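Long-range contacts in Non-ribosomal peptide synthetase (Methanobrevibacter ruminantium, PDB 6VTJ), which probably releases a carrier-bound peptide by NAD(P)H-dependent reduction of its thioester, joining a peptide carrier domain to a reductase domain: residues Asp228-Val233 with Glu289-Cys294; Ile256-Val261 with Cys294-Ala299; Val313-Val318 with Ser383-Cys388. All coordinates share one frame; numbering follows the deposited sequence.

Contact 1: residues Asp228-Val233 with Glu289-Cys294; sequences DYIFRV and ENKYVC
CG1 of I230 stands opposite its backbone N (chi1 -178°), which sends CD1 to Y292, where it rests 3.7 Å from CA and lies at the edge of the tyrosine ring. K291 reaches across to the 228-233 segment: its CG and CD lie against the F231 ring, and the bend at chi3 (-126°) then turns CE and NZ toward D228. K291 CD sits 3.7 Å from F231 CE2 and 4.0 Å from I230 CG2, while C294 SG meets the F231 ring at its edge, 4.1 Å from CE1. Two helix starts are joined here, those of helices 229-246 and 291-308, within a Rossmann-type reductase; Y292 begins a Y-x-x-x-K sequence, as in short-chain dehydrogenases/reductases, and its side chain lies near the bound 4'-phosphopantetheine. N290 is the N-cap of the second helix: its OD1 takes a nearly straight bond, in the carbonyl plane and on a lone pair, from V293 N at 3.1 Å, with a weaker one from Y292 N, while ND2 is anchored on the carbonyl of H223. The amine of K291 is held mainly by the carbonyl of D227, with a weak salt-bridging bond from NZ to D228 OD1 at 3.3 Å.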
ATOM      1  N   ASP A 228     -14.963   5.437   5.384  1.00 40.98           N
ATOM      2  CA  ASP A 228     -14.980   4.079   4.858  1.00 45.13           C
ATOM      3  C   ASP A 228     -14.895   4.018   3.339  1.00 39.84           C
ATOM      4  O   ASP A 228     -15.202   2.977   2.748  1.00 38.56           O
ATOM      5  CB  ASP A 228     -16.219   3.340   5.366  1.00 45.43           C
ATOM      6  CG  ASP A 228     -16.056   2.894   6.805  1.00 46.32           C
ATOM      7  OD1 ASP A 228     -15.003   3.229   7.394  1.00 50.05           O
ATOM      8  OD2 ASP A 228     -16.952   2.203   7.339  1.00 53.50           O
ATOM      9  N   TYR A 229     -14.481   5.102   2.688  1.00 38.43           N
ATOM     10  CA  TYR A 229     -14.328   5.055   1.242  1.00 39.43           C
ATOM     11  C   TYR A 229     -13.252   4.050   0.837  1.00 38.59           C
ATOM     12  O   TYR A 229     -13.350   3.421  -0.232  1.00 41.61           O
ATOM     13  CB  TYR A 229     -14.006   6.453   0.717  1.00 37.13           C
ATOM     14  CG  TYR A 229     -13.919   6.548  -0.787  1.00 42.49           C
ATOM     15  CD1 TYR A 229     -15.042   6.347  -1.583  1.00 43.08           C
ATOM     16  CD2 TYR A 229     -12.714   6.850  -1.412  1.00 45.87           C
ATOM     17  CE1 TYR A 229     -14.969   6.434  -2.969  1.00 44.74           C
ATOM     18  CE2 TYR A 229     -12.622   6.945  -2.803  1.00 47.31           C
ATOM     19  CZ  TYR A 229     -13.751   6.735  -3.582  1.00 53.31           C
ATOM     20  OH  TYR A 229     -13.654   6.829  -4.969  1.00 57.64           O
ATOM     21  N   ILE A 230     -12.238   3.872   1.694  1.00 38.87           N
ATOM     22  CA  ILE A 230     -11.172   2.915   1.424  1.00 38.02           C
ATOM     23  C   ILE A 230     -11.753   1.530   1.182  1.00 34.98           C
ATOM     24  O   ILE A 230     -11.256   0.776   0.337  1.00 30.59           O
ATOM     25  CB  ILE A 230     -10.141   2.910   2.570  1.00 35.20           C
ATOM     26  CG1 ILE A 230      -8.997   1.930   2.242  1.00 36.38           C
ATOM     27  CG2 ILE A 230     -10.796   2.565   3.895  1.00 29.81           C
ATOM     28  CD1 ILE A 230      -7.717   2.128   3.068  1.00 28.34           C
ATOM     29  N   PHE A 231     -12.824   1.182   1.902  1.00 31.78           N
ATOM     30  CA  PHE A 231     -13.473  -0.104   1.686  1.00 33.18           C
ATOM     31  C   PHE A 231     -14.277  -0.119   0.390  1.00 36.06           C
ATOM     32  O   PHE A 231     -14.486  -1.192  -0.195  1.00 34.34           O
ATOM     33  CB  PHE A 231     -14.384  -0.449   2.868  1.00 34.29           C
ATOM     34  CG  PHE A 231     -13.644  -0.722   4.154  1.00 32.11           C
ATOM     35  CD1 PHE A 231     -12.944  -1.906   4.336  1.00 33.17           C
ATOM     36  CD2 PHE A 231     -13.679   0.193   5.189  1.00 34.13           C
ATOM     37  CE1 PHE A 231     -12.269  -2.159   5.538  1.00 37.48           C
ATOM     38  CE2 PHE A 231     -13.016  -0.050   6.375  1.00 36.95           C
ATOM     39  CZ  PHE A 231     -12.310  -1.226   6.551  1.00 34.95           C
ATOM     40  N   ARG A 232     -14.753   1.042  -0.067  1.00 34.20           N
ATOM     41  CA  ARG A 232     -15.471   1.066  -1.338  1.00 36.52           C
ATOM     42  C   ARG A 232     -14.525   0.781  -2.495  1.00 32.25           C
ATOM     43  O   ARG A 232     -14.863   0.022  -3.410  1.00 34.27           O
ATOM     44  CB  ARG A 232     -16.155   2.422  -1.559  1.00 38.84           C
ATOM     45  CG  ARG A 232     -17.315   2.727  -0.638  1.00 40.66           C
ATOM     46  CD  ARG A 232     -18.611   2.232  -1.221  1.00 41.31           C
ATOM     47  NE  ARG A 232     -19.003   2.987  -2.407  1.00 48.69           N
ATOM     48  CZ  ARG A 232     -19.243   2.434  -3.596  1.00 50.43           C
ATOM     49  NH1 ARG A 232     -19.117   1.113  -3.762  1.00 41.85           N
ATOM     50  NH2 ARG A 232     -19.603   3.203  -4.623  1.00 45.05           N
ATOM     51  N   VAL A 233     -13.350   1.411  -2.486  1.00 29.22           N
ATOM     52  CA  VAL A 233     -12.399   1.199  -3.575  1.00 29.51           C
ATOM     53  C   VAL A 233     -11.748  -0.173  -3.454  1.00 30.57           C
ATOM     54  O   VAL A 233     -11.679  -0.934  -4.425  1.00 30.72           O
ATOM     55  CB  VAL A 233     -11.335   2.311  -3.607  1.00 32.76           C
ATOM     56  CG1 VAL A 233     -10.285   2.016  -4.681  1.00 28.38           C
ATOM     57  CG2 VAL A 233     -11.972   3.669  -3.847  1.00 33.17           C
ATOM     58  N   GLU A 289      -6.445  -4.828  12.438  1.00 36.70           N
ATOM     59  CA  GLU A 289      -7.174  -3.655  12.897  1.00 37.90           C
ATOM     60  C   GLU A 289      -7.019  -2.491  11.927  1.00 38.86           C
ATOM     61  O   GLU A 289      -7.969  -1.723  11.720  1.00 42.86           O
ATOM     62  CB  GLU A 289      -6.709  -3.261  14.300  1.00 41.34           C
ATOM     63  CG  GLU A 289      -7.769  -3.462  15.396  1.00 45.81           C
ATOM     64  N   ASN A 290      -5.836  -2.350  11.332  1.00 32.26           N
ATOM     65  CA  ASN A 290      -5.576  -1.270  10.392  1.00 33.20           C
ATOM     66  C   ASN A 290      -6.505  -1.369   9.184  1.00 32.56           C
ATOM     67  O   ASN A 290      -6.731  -2.452   8.638  1.00 38.11           O
ATOM     68  CB  ASN A 290      -4.124  -1.317   9.944  1.00 31.09           C
ATOM     69  CG  ASN A 290      -3.821  -0.269   8.921  1.00 35.20           C
ATOM     70  OD1 ASN A 290      -4.034  -0.470   7.725  1.00 36.49           O
ATOM     71  ND2 ASN A 290      -3.365   0.887   9.384  1.00 38.80           N
ATOM     72  N   LYS A 291      -7.048  -0.228   8.763  1.00 32.05           N
ATOM     73  CA  LYS A 291      -8.113  -0.248   7.760  1.00 32.10           C
ATOM     74  C   LYS A 291      -7.605  -0.674   6.381  1.00 32.67           C
ATOM     75  O   LYS A 291      -8.334  -1.322   5.621  1.00 33.31           O
ATOM     76  CB  LYS A 291      -8.753   1.128   7.666  1.00 36.90           C
ATOM     77  CG  LYS A 291     -10.013   1.308   8.470  1.00 40.06           C
ATOM     78  CD  LYS A 291     -10.813   2.452   7.870  1.00 39.98           C
ATOM     79  CE  LYS A 291     -11.154   3.494   8.923  1.00 41.90           C
ATOM     80  NZ  LYS A 291     -12.092   4.492   8.339  1.00 46.85           N
ATOM     81  N   TYR A 292      -6.377  -0.310   6.033  1.00 31.47           N
ATOM     82  CA  TYR A 292      -5.879  -0.636   4.707  1.00 34.59           C
ATOM     83  C   TYR A 292      -5.547  -2.117   4.613  1.00 29.30           C
ATOM     84  O   TYR A 292      -5.944  -2.798   3.657  1.00 31.08           O
ATOM     85  CB  TYR A 292      -4.659   0.217   4.384  1.00 28.66           C
ATOM     86  CG  TYR A 292      -3.915  -0.293   3.183  1.00 31.32           C
ATOM     87  CD1 TYR A 292      -4.437  -0.126   1.914  1.00 32.44           C
ATOM     88  CD2 TYR A 292      -2.702  -0.963   3.317  1.00 30.01           C
ATOM     89  CE1 TYR A 292      -3.770  -0.595   0.805  1.00 32.56           C
ATOM     90  CE2 TYR A 292      -2.034  -1.438   2.222  1.00 29.63           C
ATOM     91  CZ  TYR A 292      -2.578  -1.249   0.966  1.00 31.09           C
ATOM     92  OH  TYR A 292      -1.939  -1.720  -0.137  1.00 33.88           O
ATOM     93  N   VAL A 293      -4.836  -2.636   5.613  1.00 27.38           N
ATOM     94  CA  VAL A 293      -4.554  -4.065   5.658  1.00 28.59           C
ATOM     95  C   VAL A 293      -5.850  -4.862   5.687  1.00 28.79           C
ATOM     96  O   VAL A 293      -5.979  -5.898   5.014  1.00 30.05           O
ATOM     97  CB  VAL A 293      -3.667  -4.395   6.870  1.00 30.01           C
ATOM     98  CG1 VAL A 293      -3.339  -5.898   6.878  1.00 28.52           C
ATOM     99  CG2 VAL A 293      -2.404  -3.549   6.843  1.00 32.23           C
ATOM    100  N   CYS A 294      -6.842  -4.377   6.437  1.00 25.71           N
ATOM    101  CA  CYS A 294      -8.108  -5.090   6.544  1.00 27.40           C
ATOM    102  C   CYS A 294      -8.837  -5.134   5.210  1.00 25.88           C
ATOM    103  O   CYS A 294      -9.339  -6.190   4.805  1.00 25.88           O
ATOM    104  CB  CYS A 294      -8.988  -4.454   7.627  1.00 28.50           C
ATOM    105  SG  CYS A 294     -10.619  -5.199   7.741  1.00 36.43           S
TER

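Contact 2: residues Ile256-Val261 with Cys294-Ala299; sequences ISTISV and CSKFLA
K296 gives its amine to the strand backbone: NZ donates to I256 O at 2.9 Å, in the plane of that carbonyl. The bond depends on a folded lysine, because turns at chi2 (-59°) and chi3 (-70°) curl the chain back along the strand and bring CE to within 3.7 Å of S257 CA. Nearer the helix, T258 CG2 packs 3.7 Å from K296 CB and is just as close to CG. V261 CG1 packs 3.8 Å from F297 N, beside the phenylalanine CB. A second shell fixes these pieces. One water donates both to S257 OG, at 2.6 Å, and to K296 O, bridging strand and helix, and S257 OG is also bonded to E300. T258 OG1 accepts from S260 N at 3.0 Å, an ST turn that bends the chain at the strand end and carries V261 to the helix. T258, Y292 and K296 are placed as in the Thr-Tyr-Lys set of short-chain reductases, so the lysine probably serves that site. The strand segment 256-258 and the helix segment 294-299 run at 133° to each other; the strand lies beside strand 313-322, and the helix meets helix 229-246 through A299 and V238 and helix 94-99 through F297 and I98.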
ATOM      1  N   ILE A 256      -3.960  -7.281  -7.380  1.00 26.83           N
ATOM      2  CA  ILE A 256      -2.723  -6.833  -6.759  1.00 25.48           C
ATOM      3  C   ILE A 256      -3.015  -6.596  -5.291  1.00 26.72           C
ATOM      4  O   ILE A 256      -3.933  -5.849  -4.950  1.00 25.74           O
ATOM      5  CB  ILE A 256      -2.175  -5.562  -7.421  1.00 23.95           C
ATOM      6  CG1 ILE A 256      -2.109  -5.735  -8.947  1.00 25.44           C
ATOM      7  CG2 ILE A 256      -0.846  -5.174  -6.770  1.00 22.87           C
ATOM      8  CD1 ILE A 256      -1.331  -7.011  -9.423  1.00 24.64           C
ATOM      9  N   SER A 257      -2.248  -7.250  -4.424  1.00 30.22           N
ATOM     10  CA  SER A 257      -2.505  -7.186  -2.993  1.00 27.20           C
ATOM     11  C   SER A 257      -1.264  -6.666  -2.275  1.00 26.36           C
ATOM     12  O   SER A 257      -0.375  -6.084  -2.905  1.00 26.63           O
ATOM     13  CB  SER A 257      -2.908  -8.567  -2.462  1.00 27.73           C
ATOM     14  OG  SER A 257      -3.491  -8.486  -1.158  1.00 26.68           O
ATOM     15  N   THR A 258      -1.199  -6.842  -0.964  1.00 23.91           N
ATOM     16  CA  THR A 258      -0.069  -6.369  -0.186  1.00 27.36           C
ATOM     17  C   THR A 258       0.452  -7.507   0.676  1.00 28.04           C
ATOM     18  O   THR A 258      -0.323  -8.322   1.187  1.00 30.03           O
ATOM     19  CB  THR A 258      -0.440  -5.140   0.705  1.00 23.94           C
ATOM     20  OG1 THR A 258       0.651  -4.838   1.578  1.00 23.87           O
ATOM     21  CG2 THR A 258      -1.680  -5.417   1.572  1.00 31.24           C
ATOM     22  N   ILE A 259       1.776  -7.570   0.811  1.00 24.32           N
ATOM     23  CA  ILE A 259       2.391  -8.504   1.739  1.00 26.66           C
ATOM     24  C   ILE A 259       1.963  -8.226   3.172  1.00 28.61           C
ATOM     25  O   ILE A 259       2.069  -9.107   4.033  1.00 31.19           O
ATOM     26  CB  ILE A 259       3.931  -8.441   1.600  1.00 24.02           C
ATOM     27  CG1 ILE A 259       4.583  -9.720   2.138  1.00 23.40           C
ATOM     28  CG2 ILE A 259       4.493  -7.178   2.300  1.00 24.37           C
ATOM     29  CD1 ILE A 259       4.123 -10.980   1.420  1.00 26.19           C
ATOM     30  N   SER A 260       1.484  -7.013   3.460  1.00 28.25           N
ATOM     31  CA  SER A 260       1.118  -6.649   4.823  1.00 28.60           C
ATOM     32  C   SER A 260      -0.104  -7.395   5.345  1.00 32.62           C
ATOM     33  O   SER A 260      -0.425  -7.227   6.525  1.00 26.27           O
ATOM     34  CB  SER A 260       0.847  -5.147   4.924  1.00 27.55           C
ATOM     35  OG  SER A 260       2.022  -4.417   4.609  1.00 31.29           O
ATOM     36  N   VAL A 261      -0.797  -8.194   4.520  1.00 29.88           N
ATOM     37  CA  VAL A 261      -1.901  -8.970   5.078  1.00 26.51           C
ATOM     38  C   VAL A 261      -1.377 -10.017   6.037  1.00 28.29           C
ATOM     39  O   VAL A 261      -2.079 -10.390   6.976  1.00 26.88           O
ATOM     40  CB  VAL A 261      -2.806  -9.614   4.005  1.00 29.68           C
ATOM     41  CG1 VAL A 261      -3.468  -8.553   3.139  1.00 30.16           C
ATOM     42  CG2 VAL A 261      -2.043 -10.631   3.177  1.00 29.30           C
ATOM     43  N   CYS A 294      -6.842  -4.377   6.437  1.00 25.71           N
ATOM     44  CA  CYS A 294      -8.108  -5.090   6.544  1.00 27.40           C
ATOM     45  C   CYS A 294      -8.837  -5.134   5.210  1.00 25.88           C
ATOM     46  O   CYS A 294      -9.339  -6.190   4.805  1.00 25.88           O
ATOM     47  CB  CYS A 294      -8.988  -4.454   7.627  1.00 28.50           C
ATOM     48  SG  CYS A 294     -10.619  -5.199   7.741  1.00 36.43           S
ATOM     49  N   SER A 295      -8.955  -3.987   4.533  1.00 30.77           N
ATOM     50  CA  SER A 295      -9.622  -3.972   3.232  1.00 26.59           C
ATOM     51  C   SER A 295      -8.910  -4.877   2.223  1.00 27.91           C
ATOM     52  O   SER A 295      -9.564  -5.580   1.439  1.00 25.88           O
ATOM     53  CB  SER A 295      -9.732  -2.538   2.691  1.00 28.11           C
ATOM     54  OG  SER A 295      -8.462  -1.948   2.392  1.00 28.02           O
ATOM     55  N   LYS A 296      -7.573  -4.874   2.213  1.00 26.82           N
ATOM     56  CA  LYS A 296      -6.886  -5.752   1.266  1.00 25.13           C
ATOM     57  C   LYS A 296      -7.129  -7.224   1.612  1.00 25.71           C
ATOM     58  O   LYS A 296      -7.299  -8.067   0.716  1.00 26.51           O
ATOM     59  CB  LYS A 296      -5.393  -5.434   1.244  1.00 26.84           C
ATOM     60  CG  LYS A 296      -5.047  -4.037   0.744  1.00 25.63           C
ATOM     61  CD  LYS A 296      -5.555  -3.777  -0.667  1.00 27.35           C
ATOM     62  CE  LYS A 296      -4.792  -4.579  -1.702  1.00 25.76           C
ATOM     63  NZ  LYS A 296      -5.100  -4.069  -3.054  1.00 26.67           N
ATOM     64  N   PHE A 297      -7.153  -7.551   2.908  1.00 25.41           N
ATOM     65  CA  PHE A 297      -7.439  -8.918   3.318  1.00 26.74           C
ATOM     66  C   PHE A 297      -8.828  -9.350   2.863  1.00 29.29           C
ATOM     67  O   PHE A 297      -9.010 -10.478   2.374  1.00 28.69           O
ATOM     68  CB  PHE A 297      -7.308  -9.046   4.840  1.00 27.10           C
ATOM     69  CG  PHE A 297      -7.858 -10.338   5.385  1.00 30.54           C
ATOM     70  CD1 PHE A 297      -9.202 -10.439   5.770  1.00 27.45           C
ATOM     71  CD2 PHE A 297      -7.041 -11.453   5.506  1.00 25.21           C
ATOM     72  CE1 PHE A 297      -9.720 -11.636   6.255  1.00 30.08           C
ATOM     73  CE2 PHE A 297      -7.551 -12.654   6.003  1.00 29.77           C
ATOM     74  CZ  PHE A 297      -8.901 -12.742   6.381  1.00 32.53           C
ATOM     75  N   LEU A 298      -9.826  -8.479   3.046  1.00 28.14           N
ATOM     76  CA  LEU A 298     -11.190  -8.816   2.631  1.00 28.80           C
ATOM     77  C   LEU A 298     -11.263  -8.992   1.121  1.00 29.41           C
ATOM     78  O   LEU A 298     -11.978  -9.868   0.615  1.00 29.12           O
ATOM     79  CB  LEU A 298     -12.166  -7.728   3.103  1.00 29.11           C
ATOM     80  CG  LEU A 298     -12.367  -7.606   4.626  1.00 31.33           C
ATOM     81  CD1 LEU A 298     -13.240  -6.397   4.991  1.00 29.54           C
ATOM     82  CD2 LEU A 298     -12.962  -8.900   5.200  1.00 31.77           C
ATOM     83  N   ALA A 299     -10.505  -8.185   0.382  1.00 25.22           N
ATOM     84  CA  ALA A 299     -10.441  -8.378  -1.059  1.00 27.03           C
ATOM     85  C   ALA A 299      -9.834  -9.736  -1.424  1.00 28.74           C
ATOM     86  O   ALA A 299     -10.353 -10.442  -2.299  1.00 30.04           O
ATOM     87  CB  ALA A 299      -9.655  -7.232  -1.677  1.00 26.23           C
TER
HETATM   88  O   HOH W   1      -5.934  -7.772  -1.772  1.00 26.37           O

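Contact 3: residues Val313-Val318 with Ser383-Cys388; sequences VKIIRV and SRVFHC
I315 and V385 begin a parallel strand pair in the Rossmann-type sheet, where strand 313-322 takes strand 385-388 along one side and strand 252-258 along the other. The tight part is the middle. I315 N donates to R384 O at 2.7 Å and I315 O accepts from F386 N at 2.8 Å; R317 then repeats the pattern, its N bonded to F386 O and its O to C388 N. One face carries I316, F386 and C388, with I316 CG2 only 3.6 Å from C388 CB, and helix 366-376 packs over I316 and F386; the other carries I315, V385, R317 and H387, where I315 meets helix 291-308.

Two corners are looser, although the whole contact is buried. V318 CG1 and C388 CB are 4.5 Å apart. At the opposite end a water bridges V313 N and R384 NE, accepting from both, while R384 NH1 forms a salt bridge with E112. K314 is a direct tie beside it: its CD lies at the edge of the F386 ring, and its NZ donates to S383 O at 2.8 Å, tilted from the carbonyl plane, and to the carbonyl of T379.

On the I315 face, the R317 chain is extended from CG to NE (chi2 169°, chi3 176°), carrying the guanidinium out beside the H387 imidazole. Its NH2 forms a salt bridge with E300 and a hydrogen bond to the carbonyl of T281, and H387 ND1 is bonded to the carbonyl of E454, which together would fix both groups. V385 CG1 lies over one guanidinium face, and R317 NH1 donates at 3.0 Å to H387 NE2, close to both planes although these are turned 34° apart.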
ATOM      1  N   VAL A 313      -8.049 -17.295 -10.745  1.00 29.09           N
ATOM      2  CA  VAL A 313      -7.608 -16.078 -10.070  1.00 31.60           C
ATOM      3  C   VAL A 313      -6.138 -16.174  -9.691  1.00 32.33           C
ATOM      4  O   VAL A 313      -5.571 -17.264  -9.539  1.00 26.97           O
ATOM      5  CB  VAL A 313      -8.413 -15.761  -8.782  1.00 28.34           C
ATOM      6  CG1 VAL A 313      -9.913 -15.797  -9.021  1.00 31.02           C
ATOM      7  CG2 VAL A 313      -8.032 -16.731  -7.675  1.00 28.46           C
ATOM      8  N   LYS A 314      -5.531 -14.991  -9.534  1.00 26.72           N
ATOM      9  CA  LYS A 314      -4.228 -14.826  -8.913  1.00 29.92           C
ATOM     10  C   LYS A 314      -4.289 -13.682  -7.916  1.00 27.12           C
ATOM     11  O   LYS A 314      -4.987 -12.679  -8.110  1.00 26.82           O
ATOM     12  CB  LYS A 314      -3.112 -14.529  -9.926  1.00 28.00           C
ATOM     13  CG  LYS A 314      -3.221 -15.286 -11.234  1.00 29.64           C
ATOM     14  CD  LYS A 314      -2.133 -16.302 -11.352  1.00 26.52           C
ATOM     15  CE  LYS A 314      -2.298 -17.180 -12.593  1.00 27.11           C
ATOM     16  NZ  LYS A 314      -2.249 -18.601 -12.130  1.00 25.24           N
ATOM     17  N   ILE A 315      -3.540 -13.848  -6.845  1.00 24.64           N
ATOM     18  CA  ILE A 315      -3.321 -12.798  -5.875  1.00 28.18           C
ATOM     19  C   ILE A 315      -1.816 -12.572  -5.813  1.00 26.49           C
ATOM     20  O   ILE A 315      -1.061 -13.476  -5.441  1.00 27.50           O
ATOM     21  CB  ILE A 315      -3.908 -13.164  -4.505  1.00 28.25           C
ATOM     22  CG1 ILE A 315      -5.443 -13.220  -4.604  1.00 28.12           C
ATOM     23  CG2 ILE A 315      -3.438 -12.172  -3.448  1.00 26.85           C
ATOM     24  CD1 ILE A 315      -6.118 -13.856  -3.432  1.00 26.07           C
ATOM     25  N   ILE A 316      -1.386 -11.376  -6.181  1.00 24.13           N
ATOM     26  CA  ILE A 316       0.023 -11.020  -6.242  1.00 28.27           C
ATOM     27  C   ILE A 316       0.253 -10.005  -5.127  1.00 23.83           C
ATOM     28  O   ILE A 316      -0.062  -8.821  -5.285  1.00 27.74           O
ATOM     29  CB  ILE A 316       0.403 -10.456  -7.625  1.00 22.47           C
ATOM     30  CG1 ILE A 316       0.222 -11.527  -8.718  1.00 25.39           C
ATOM     31  CG2 ILE A 316       1.836  -9.912  -7.628  1.00 26.62           C
ATOM     32  CD1 ILE A 316       0.645 -11.032 -10.120  1.00 28.76           C
ATOM     33  N   ARG A 317       0.797 -10.452  -3.994  1.00 24.39           N
ATOM     34  CA  ARG A 317       1.141  -9.538  -2.906  1.00 28.34           C
ATOM     35  C   ARG A 317       2.435  -8.787  -3.219  1.00 25.90           C
ATOM     36  O   ARG A 317       3.488  -9.405  -3.421  1.00 27.04           O
ATOM     37  CB  ARG A 317       1.280 -10.306  -1.593  1.00 25.25           C
ATOM     38  CG  ARG A 317      -0.009 -10.971  -1.161  1.00 26.21           C
ATOM     39  CD  ARG A 317       0.211 -11.934  -0.016  1.00 25.57           C
ATOM     40  NE  ARG A 317      -1.059 -12.480   0.446  1.00 25.48           N
ATOM     41  CZ  ARG A 317      -1.186 -13.638   1.074  1.00 28.32           C
ATOM     42  NH1 ARG A 317      -0.103 -14.382   1.316  1.00 26.77           N
ATOM     43  NH2 ARG A 317      -2.393 -14.047   1.468  1.00 27.38           N
ATOM     44  N   VAL A 318       2.376  -7.461  -3.240  1.00 26.08           N
ATOM     45  CA  VAL A 318       3.566  -6.653  -3.485  1.00 28.91           C
ATOM     46  C   VAL A 318       3.997  -5.984  -2.182  1.00 29.62           C
ATOM     47  O   VAL A 318       3.280  -5.994  -1.175  1.00 32.02           O
ATOM     48  CB  VAL A 318       3.363  -5.624  -4.627  1.00 29.84           C
ATOM     49  CG1 VAL A 318       3.079  -6.360  -5.954  1.00 24.22           C
ATOM     50  CG2 VAL A 318       2.272  -4.598  -4.296  1.00 26.01           C
ATOM     51  N   SER A 383      -1.507 -22.166  -9.378  1.00 27.43           N
ATOM     52  CA  SER A 383      -0.569 -21.209  -8.782  1.00 27.99           C
ATOM     53  C   SER A 383      -1.328 -19.915  -8.555  1.00 29.35           C
ATOM     54  O   SER A 383      -1.436 -19.073  -9.448  1.00 28.39           O
ATOM     55  CB  SER A 383       0.639 -21.000  -9.682  1.00 28.25           C
ATOM     56  OG  SER A 383       1.274 -22.240  -9.956  1.00 25.59           O
ATOM     57  N   ARG A 384      -1.850 -19.741  -7.340  1.00 27.77           N
ATOM     58  CA  ARG A 384      -2.815 -18.679  -7.084  1.00 29.74           C
ATOM     59  C   ARG A 384      -2.275 -17.470  -6.330  1.00 31.16           C
ATOM     60  O   ARG A 384      -2.820 -16.376  -6.495  1.00 28.20           O
ATOM     61  CB  ARG A 384      -4.015 -19.248  -6.325  1.00 27.25           C
ATOM     62  CG  ARG A 384      -4.989 -19.996  -7.244  1.00 25.70           C
ATOM     63  CD  ARG A 384      -6.228 -20.541  -6.483  1.00 28.73           C
ATOM     64  NE  ARG A 384      -7.031 -21.372  -7.375  1.00 29.80           N
ATOM     65  CZ  ARG A 384      -6.954 -22.707  -7.461  1.00 32.90           C
ATOM     66  NH1 ARG A 384      -6.122 -23.398  -6.689  1.00 29.04           N
ATOM     67  NH2 ARG A 384      -7.721 -23.357  -8.329  1.00 29.35           N
ATOM     68  N   VAL A 385      -1.228 -17.606  -5.522  1.00 29.15           N
ATOM     69  CA  VAL A 385      -0.823 -16.535  -4.619  1.00 24.43           C
ATOM     70  C   VAL A 385       0.683 -16.368  -4.694  1.00 26.32           C
ATOM     71  O   VAL A 385       1.430 -17.351  -4.637  1.00 27.78           O
ATOM     72  CB  VAL A 385      -1.258 -16.807  -3.167  1.00 26.74           C
ATOM     73  CG1 VAL A 385      -0.675 -15.748  -2.244  1.00 24.95           C
ATOM     74  CG2 VAL A 385      -2.785 -16.830  -3.041  1.00 26.67           C
ATOM     75  N   PHE A 386       1.137 -15.135  -4.827  1.00 25.51           N
ATOM     76  CA  PHE A 386       2.562 -14.889  -4.969  1.00 24.29           C
ATOM     77  C   PHE A 386       2.997 -13.743  -4.066  1.00 27.23           C
ATOM     78  O   PHE A 386       2.193 -12.874  -3.706  1.00 24.76           O
ATOM     79  CB  PHE A 386       2.915 -14.581  -6.408  1.00 25.35           C
ATOM     80  CG  PHE A 386       2.472 -15.636  -7.367  1.00 26.50           C
ATOM     81  CD1 PHE A 386       3.277 -16.736  -7.626  1.00 26.46           C
ATOM     82  CD2 PHE A 386       1.253 -15.532  -8.005  1.00 26.94           C
ATOM     83  CE1 PHE A 386       2.862 -17.706  -8.510  1.00 29.71           C
ATOM     84  CE2 PHE A 386       0.828 -16.515  -8.888  1.00 25.99           C
ATOM     85  CZ  PHE A 386       1.634 -17.595  -9.139  1.00 28.21           C
ATOM     86  N   HIS A 387       4.276 -13.783  -3.682  1.00 24.52           N
ATOM     87  CA  HIS A 387       4.950 -12.754  -2.895  1.00 22.71           C
ATOM     88  C   HIS A 387       5.961 -12.062  -3.807  1.00 26.97           C
ATOM     89  O   HIS A 387       7.139 -12.430  -3.865  1.00 25.29           O
ATOM     90  CB  HIS A 387       5.590 -13.369  -1.669  1.00 24.72           C
ATOM     91  CG  HIS A 387       4.585 -13.843  -0.664  1.00 26.19           C
ATOM     92  ND1 HIS A 387       4.932 -14.498   0.497  1.00 26.69           N
ATOM     93  CD2 HIS A 387       3.234 -13.742  -0.650  1.00 25.57           C
ATOM     94  CE1 HIS A 387       3.839 -14.782   1.181  1.00 25.47           C
ATOM     95  NE2 HIS A 387       2.795 -14.336   0.506  1.00 25.52           N
ATOM     96  N   CYS A 388       5.489 -11.046  -4.524  1.00 25.06           N
ATOM     97  CA  CYS A 388       6.244 -10.455  -5.619  1.00 26.30           C
ATOM     98  C   CYS A 388       6.953  -9.206  -5.094  1.00 26.87           C
ATOM     99  O   CYS A 388       6.449  -8.090  -5.213  1.00 27.59           O
ATOM    100  CB  CYS A 388       5.308 -10.153  -6.781  1.00 21.00           C
ATOM    101  SG  CYS A 388       6.123  -9.536  -8.267  1.00 28.58           S
TER
HETATM  102  O   HOH W   2      -8.302 -20.257  -9.779  1.00 41.33           O

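From the N terminus, the chain first enters contact 1 at helix 229-246, then passes into strand 252-258 and opens contact 2 before contact 1 has closed. Helix 291-308 closes both in turn, so the two loops cross, sharing C294 and touching where Y292 OH approaches T258 CB. Contact 1 thus ties helix to helix, and contact 2 ties the second of these helices to the sheet. Contact 3 opens only afterwards, on strand 313-322, and closes a separate loop at strand 385-388. It is linked to contact 2 through neighbouring strands, with a probable hydrogen bond from S257 N to I316 O (2.8 Å), whereas contacts 1 and 3 do not touch.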